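Long-range contacts in hypothetical protein (Geobacillus stearothermophilus, PDB 1SFS), which is of unknown function but probably belongs among the glycoside hydrolase-like proteins and may be a bacterial lysozyme: residues 176-181 with 207-212; 197-202 with 213-218. All blocks are in the same frame, centred on the assembly; numbering follows the deposited sequence.

Contact 1. Residues 176-181 with 207-212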
loop_
_atom_site.group_PDB
_atom_site.type_symbol
_atom_site.label_atom_id
_atom_site.label_comp_id
_atom_site.label_asym_id
_atom_site.label_seq_id
_atom_site.Cartn_x
_atom_site.Cartn_y
_atom_site.Cartn_z
ATOM N N GLN A 176 16.276 -9.457 -7.201
ATOM C CA GLN A 176 15.901 -8.926 -5.882
ATOM C C GLN A 176 14.647 -8.077 -5.904
ATOM O O GLN A 176 14.015 -7.914 -4.850
ATOM C CB GLN A 176 17.050 -8.110 -5.286
ATOM C CG GLN A 176 18.159 -9.059 -4.883
ATOM C CD GLN A 176 17.794 -9.902 -3.699
ATOM O OE1 GLN A 176 17.008 -9.587 -2.812
ATOM N NE2 GLN A 176 18.385 -11.080 -3.696
ATOM N N VAL A 177 14.245 -7.529 -7.041
ATOM C CA VAL A 177 12.967 -6.813 -7.089
ATOM C C VAL A 177 11.861 -7.762 -6.692
ATOM O O VAL A 177 10.939 -7.396 -5.932
ATOM C CB VAL A 177 12.782 -6.154 -8.468
ATOM C CG1 VAL A 177 11.372 -5.607 -8.602
ATOM C CG2 VAL A 177 13.844 -5.092 -8.710
ATOM N N ALA A 178 11.868 -8.989 -7.208
ATOM C CA ALA A 178 10.842 -9.967 -6.903
ATOM C C ALA A 178 10.998 -10.491 -5.493
ATOM O O ALA A 178 9.993 -10.843 -4.862
ATOM C CB ALA A 178 10.871 -11.109 -7.876
ATOM N N VAL A 179 12.220 -10.622 -4.972
ATOM C CA VAL A 179 12.432 -11.105 -3.628
ATOM C C VAL A 179 11.924 -10.087 -2.616
ATOM O O VAL A 179 11.233 -10.420 -1.654
ATOM C CB VAL A 179 13.918 -11.430 -3.393
ATOM C CG1 VAL A 179 14.163 -11.861 -1.954
ATOM C CG2 VAL A 179 14.388 -12.511 -4.368
ATOM N N GLN A 180 12.324 -8.851 -2.782
ATOM C CA GLN A 180 12.086 -7.807 -1.773
ATOM C C GLN A 180 10.737 -7.169 -1.902
ATOM O O GLN A 180 10.115 -6.823 -0.891
ATOM C CB GLN A 180 13.170 -6.714 -1.850
ATOM C CG GLN A 180 14.620 -7.216 -1.638
ATOM C CD GLN A 180 14.905 -7.901 -0.347
ATOM O OE1 GLN A 180 14.350 -7.491 0.658
ATOM N NE2 GLN A 180 15.787 -8.870 -0.349
ATOM N N ALA A 181 10.260 -6.857 -3.099
ATOM C CA ALA A 181 9.030 -6.092 -3.237
ATOM C C ALA A 181 7.811 -6.918 -2.876
ATOM O O ALA A 181 7.716 -8.116 -3.171
ATOM C CB ALA A 181 8.859 -5.543 -4.639
ATOM N N PRO A 207 2.743 -10.758 -14.769
ATOM C CA PRO A 207 3.055 -12.066 -15.364
ATOM C C PRO A 207 4.461 -12.532 -15.086
ATOM O O PRO A 207 5.066 -13.104 -15.991
ATOM C CB PRO A 207 2.779 -11.810 -16.828
ATOM C CG PRO A 207 3.129 -10.406 -17.042
ATOM C CD PRO A 207 2.708 -9.697 -15.794
ATOM N N CYS A 208 4.986 -12.302 -13.932
ATOM C CA CYS A 208 6.304 -12.763 -13.503
ATOM C C CYS A 208 6.286 -12.917 -11.983
ATOM O O CYS A 208 5.296 -12.594 -11.320
ATOM C CB CYS A 208 7.363 -11.818 -13.985
ATOM S SG CYS A 208 7.197 -10.154 -13.296
ATOM N N SER A 209 7.411 -13.342 -11.396
ATOM C CA SER A 209 7.511 -13.598 -9.974
ATOM C C SER A 209 7.139 -12.374 -9.154
ATOM O O SER A 209 7.679 -11.280 -9.375
ATOM C CB SER A 209 8.982 -13.918 -9.631
ATOM O OG SER A 209 9.085 -14.270 -8.252
ATOM N N ALA A 210 6.271 -12.575 -8.164
ATOM C CA ALA A 210 5.876 -11.497 -7.284
ATOM C C ALA A 210 5.302 -12.045 -5.986
ATOM O O ALA A 210 4.820 -13.143 -5.904
ATOM C CB ALA A 210 4.845 -10.642 -7.937
ATOM N N ASN A 211 5.342 -11.166 -4.976
ATOM C CA ASN A 211 4.702 -11.384 -3.687
ATOM C C ASN A 211 3.432 -10.525 -3.648
ATOM O O ASN A 211 3.479 -9.381 -3.191
ATOM C CB ASN A 211 5.635 -10.991 -2.554
ATOM C CG ASN A 211 6.928 -11.724 -2.547
ATOM O OD1 ASN A 211 6.936 -12.933 -2.542
ATOM N ND2 ASN A 211 8.038 -10.982 -2.611
ATOM N N VAL A 212 2.329 -11.030 -4.148
ATOM C CA VAL A 212 1.084 -10.254 -4.222
ATOM C C VAL A 212 0.289 -10.548 -2.958
ATOM O O VAL A 212 -0.487 -11.508 -2.876
ATOM C CB VAL A 212 0.282 -10.509 -5.502
ATOM C CG1 VAL A 212 -0.906 -9.592 -5.519
ATOM C CG2 VAL A 212 1.138 -10.355 -6.725
HETATM O O HOH W 1 8.462 -13.118 -5.643
HETATM O O HOH W 2 6.572 -8.657 -5.647
#
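At the N-terminal end of the parallel strands of what is probably a beta/alpha barrel, where helix 176-180 hands over to strand 182-185, the side-chain amide of Asn211 reaches across from the neighbouring strand to carbonyls at the end of the helix and just beyond it. Its ND2 gives a nearly straight hydrogen bond to Ala181 O (2.9 Å, N-H...O 163°). This oxygen lies close to the amide plane of Asn211, while the donor stands tilted from the carbonyl plane of Ala181. A weaker, bent bond runs from ND2 to Val179 O at 3.4 Å. The first torsion sets the amide on this course: CG lies beside the backbone N and opposite the carbonyl carbon (chi1 -58°). A water bridges the same two residues, donating to Ala181 O (2.8 Å) and accepting from Asn211 N (2.9 Å), which gives the Ala181 carbonyl two donors. A leucine in place of Asn211 would probably deprive Ala181 O of its straight amide donor, leaving the water, and Val179 O of one of its weak bonds. One turn back, the methyl of Ala178 rests against Ser209 O at 3.5 Å, a small apolar fill beside the polar grip. Just before Ser209, the Cys168-Cys208 disulfide ties the incoming loop to helix 163-173. Such a helix-to-strand turn, pinned by the next parallel strand, is consistent with the barrel fold of glycoside hydrolase-like domains.

Contact 2. Residues 197-202 with 213-218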
loop_
_atom_site.group_PDB
_atom_site.type_symbol
_atom_site.label_atom_id
_atom_site.label_comp_id
_atom_site.label_asym_id
_atom_site.label_seq_id
_atom_site.Cartn_x
_atom_site.Cartn_y
_atom_site.Cartn_z
ATOM N N LYS A 197 -18.699 -10.929 4.006
ATOM C CA LYS A 197 -19.139 -11.132 2.628
ATOM C C LYS A 197 -17.997 -11.000 1.624
ATOM O O LYS A 197 -18.255 -11.060 0.429
ATOM C CB LYS A 197 -20.255 -10.115 2.319
ATOM C CG LYS A 197 -21.469 -10.222 3.223
ATOM C CD LYS A 197 -22.749 -9.568 2.729
ATOM C CE LYS A 197 -23.149 -8.462 3.717
ATOM N NZ LYS A 197 -24.013 -7.398 3.151
ATOM N N ALA A 198 -16.776 -10.843 2.122
ATOM C CA ALA A 198 -15.641 -10.619 1.213
ATOM C C ALA A 198 -15.439 -11.808 0.280
ATOM O O ALA A 198 -15.720 -12.956 0.664
ATOM C CB ALA A 198 -14.389 -10.411 2.051
ATOM N N PRO A 199 -14.944 -11.600 -0.934
ATOM C CA PRO A 199 -14.692 -12.702 -1.844
ATOM C C PRO A 199 -13.461 -13.482 -1.459
ATOM O O PRO A 199 -12.635 -13.036 -0.660
ATOM C CB PRO A 199 -14.441 -11.959 -3.148
ATOM C CG PRO A 199 -13.898 -10.622 -2.750
ATOM C CD PRO A 199 -14.634 -10.283 -1.498
ATOM N N ARG A 200 -13.304 -14.645 -2.058
ATOM C CA ARG A 200 -12.073 -15.385 -1.980
ATOM C C ARG A 200 -10.904 -14.519 -2.445
ATOM O O ARG A 200 -11.003 -13.738 -3.402
ATOM C CB ARG A 200 -12.158 -16.625 -2.907
ATOM C CG ARG A 200 -10.947 -17.551 -2.785
ATOM C CD ARG A 200 -11.128 -18.820 -3.646
ATOM N NE ARG A 200 -11.487 -18.421 -5.006
ATOM C CZ ARG A 200 -10.584 -18.175 -5.958
ATOM N NH1 ARG A 200 -11.015 -17.797 -7.139
ATOM N NH2 ARG A 200 -9.278 -18.290 -5.796
ATOM N N TYR A 201 -9.770 -14.675 -1.776
ATOM C CA TYR A 201 -8.578 -13.926 -2.172
ATOM C C TYR A 201 -8.114 -14.319 -3.566
ATOM O O TYR A 201 -7.708 -15.449 -3.782
ATOM C CB TYR A 201 -7.493 -14.169 -1.130
ATOM C CG TYR A 201 -6.233 -13.346 -1.314
ATOM C CD1 TYR A 201 -6.211 -12.015 -0.910
ATOM C CD2 TYR A 201 -5.067 -13.852 -1.881
ATOM C CE1 TYR A 201 -5.109 -11.212 -1.038
ATOM C CE2 TYR A 201 -3.942 -13.053 -2.004
ATOM C CZ TYR A 201 -3.965 -11.737 -1.600
ATOM O OH TYR A 201 -2.895 -10.903 -1.703
ATOM N N GLN A 202 -8.142 -13.377 -4.496
ATOM C CA GLN A 202 -7.818 -13.627 -5.902
ATOM C C GLN A 202 -7.326 -12.368 -6.614
ATOM O O GLN A 202 -7.874 -11.981 -7.675
ATOM C CB GLN A 202 -9.010 -14.273 -6.645
ATOM C CG GLN A 202 -10.282 -13.525 -6.481
ATOM C CD GLN A 202 -11.593 -14.192 -6.775
ATOM O OE1 GLN A 202 -12.412 -14.020 -5.878
ATOM N NE2 GLN A 202 -11.803 -14.833 -7.912
ATOM N N TRP A 213 0.540 -9.760 -1.924
ATOM C CA TRP A 213 0.073 -10.017 -0.582
ATOM C C TRP A 213 -1.053 -9.139 -0.122
ATOM O O TRP A 213 -1.538 -9.315 0.987
ATOM C CB TRP A 213 1.220 -9.936 0.434
ATOM C CG TRP A 213 2.244 -11.023 0.297
ATOM C CD1 TRP A 213 2.258 -12.084 -0.545
ATOM C CD2 TRP A 213 3.441 -11.077 1.103
ATOM N NE1 TRP A 213 3.419 -12.834 -0.298
ATOM C CE2 TRP A 213 4.144 -12.227 0.689
ATOM C CE3 TRP A 213 3.948 -10.250 2.115
ATOM C CZ2 TRP A 213 5.357 -12.572 1.266
ATOM C CZ3 TRP A 213 5.163 -10.600 2.695
ATOM C CH2 TRP A 213 5.793 -11.726 2.249
ATOM N N VAL A 214 -1.474 -8.175 -0.911
ATOM C CA VAL A 214 -2.607 -7.318 -0.597
ATOM C C VAL A 214 -3.443 -7.162 -1.846
ATOM O O VAL A 214 -2.891 -7.094 -2.946
ATOM C CB VAL A 214 -2.214 -5.931 -0.036
ATOM C CG1 VAL A 214 -3.300 -5.412 0.893
ATOM C CG2 VAL A 214 -0.844 -5.935 0.627
ATOM N N TRP A 215 -4.756 -7.025 -1.696
ATOM C CA TRP A 215 -5.678 -6.894 -2.796
ATOM C C TRP A 215 -6.750 -5.864 -2.419
ATOM O O TRP A 215 -7.535 -6.119 -1.480
ATOM C CB TRP A 215 -6.342 -8.240 -3.085
ATOM C CG TRP A 215 -7.346 -8.204 -4.178
ATOM C CD1 TRP A 215 -7.403 -7.405 -5.270
ATOM C CD2 TRP A 215 -8.501 -9.048 -4.288
ATOM N NE1 TRP A 215 -8.491 -7.694 -6.030
ATOM C CE2 TRP A 215 -9.193 -8.701 -5.440
ATOM C CE3 TRP A 215 -9.015 -10.063 -3.472
ATOM C CZ2 TRP A 215 -10.378 -9.336 -5.825
ATOM C CZ3 TRP A 215 -10.192 -10.697 -3.840
ATOM C CH2 TRP A 215 -10.849 -10.327 -5.002
ATOM N N GLN A 216 -6.829 -4.764 -3.123
ATOM C CA GLN A 216 -7.922 -3.794 -2.966
ATOM C C GLN A 216 -9.063 -4.288 -3.866
ATOM O O GLN A 216 -9.020 -4.090 -5.077
ATOM C CB GLN A 216 -7.482 -2.403 -3.296
ATOM C CG GLN A 216 -8.497 -1.356 -2.845
ATOM C CD GLN A 216 -8.037 -0.004 -3.279
ATOM O OE1 GLN A 216 -7.972 0.231 -4.501
ATOM N NE2 GLN A 216 -7.688 0.847 -2.336
ATOM N N TYR A 217 -10.052 -4.941 -3.271
ATOM C CA TYR A 217 -11.116 -5.518 -4.062
ATOM C C TYR A 217 -12.316 -4.608 -4.257
ATOM O O TYR A 217 -13.193 -4.909 -5.074
ATOM C CB TYR A 217 -11.538 -6.873 -3.479
ATOM C CG TYR A 217 -12.293 -6.805 -2.200
ATOM C CD1 TYR A 217 -13.664 -6.718 -2.185
ATOM C CD2 TYR A 217 -11.689 -6.915 -0.958
ATOM C CE1 TYR A 217 -14.384 -6.677 -1.004
ATOM C CE2 TYR A 217 -12.378 -6.875 0.228
ATOM C CZ TYR A 217 -13.754 -6.766 0.215
ATOM O OH TYR A 217 -14.436 -6.733 1.396
ATOM N N GLY A 218 -12.353 -3.484 -3.535
ATOM C CA GLY A 218 -13.400 -2.529 -3.730
ATOM C C GLY A 218 -12.983 -1.144 -3.293
ATOM O O GLY A 218 -12.181 -1.001 -2.356
#
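Pro199 and Tyr201 settle on Tyr217 and Trp215, two side chains that alternate strand residues raise toward the loop 197-202. The tight part centres on the Trp215 indole. One face carries CB of Tyr217, 3.5 Å above the plane and over its centre; the opposite face carries the backbone carbonyl carbon of Gln202, so the ring is clasped between its own strand and the loop. The far end of the six-membered ring is close-set as well, CZ3 lying 3.2 Å from Arg200 O, while CH2 meets the Pro199 CG at 3.8 Å. Pro199 also turns CD over the face of Tyr217 in a CH-pi contact, 3.9 Å from the ring centroid and 21° off its normal. Tyr217 presents that face because its CG is wedged between the backbone N and the carbonyl carbon (chi1 72°). Ala198 adds its methyl near the phenol end, CB to CZ 4.1 Å. Tyr201 and Trp215 run antiparallel alongside each other, CE1 of the tyrosine 3.8 Å from CB of the tryptophan. The looser margin is the outer side of the loop: Arg200 starts away from the strand and is exposed; Gln202, though exposed, still lays its CG 3.6 Å from Trp215 CH2. The polar tips find mates nearby. Tyr201 OH bonds to Val212 O, Trp215 NE1 to Pro188 O, and Tyr217 OH to Thr193 and Trp30. Since no hydrogen bond joins the two segments directly, their hold on each other is mainly apolar and aromatic, with backbone groups set against the indole, and the hydroxyls and indole N-H fix the rings through other partners.

Two ends of one strand, 211-218, illustrate how one strand changes its chemistry along its length. Contact 1 joins its start to the helix-to-strand turn and relies on a side-chain amide, main-chain carbonyls and water. Contact 2 takes up the rest of the strand, buries almost twice the area and works through rings and proline, with a loop as the partner. Each is only partly buried, yet in contact 2 the strand side is wholly buried, whereas contact 1 mixes buried alanines with an exposed serine. The two meet at the junction of Val212 and Tyr201. Their segments alternate along the chain.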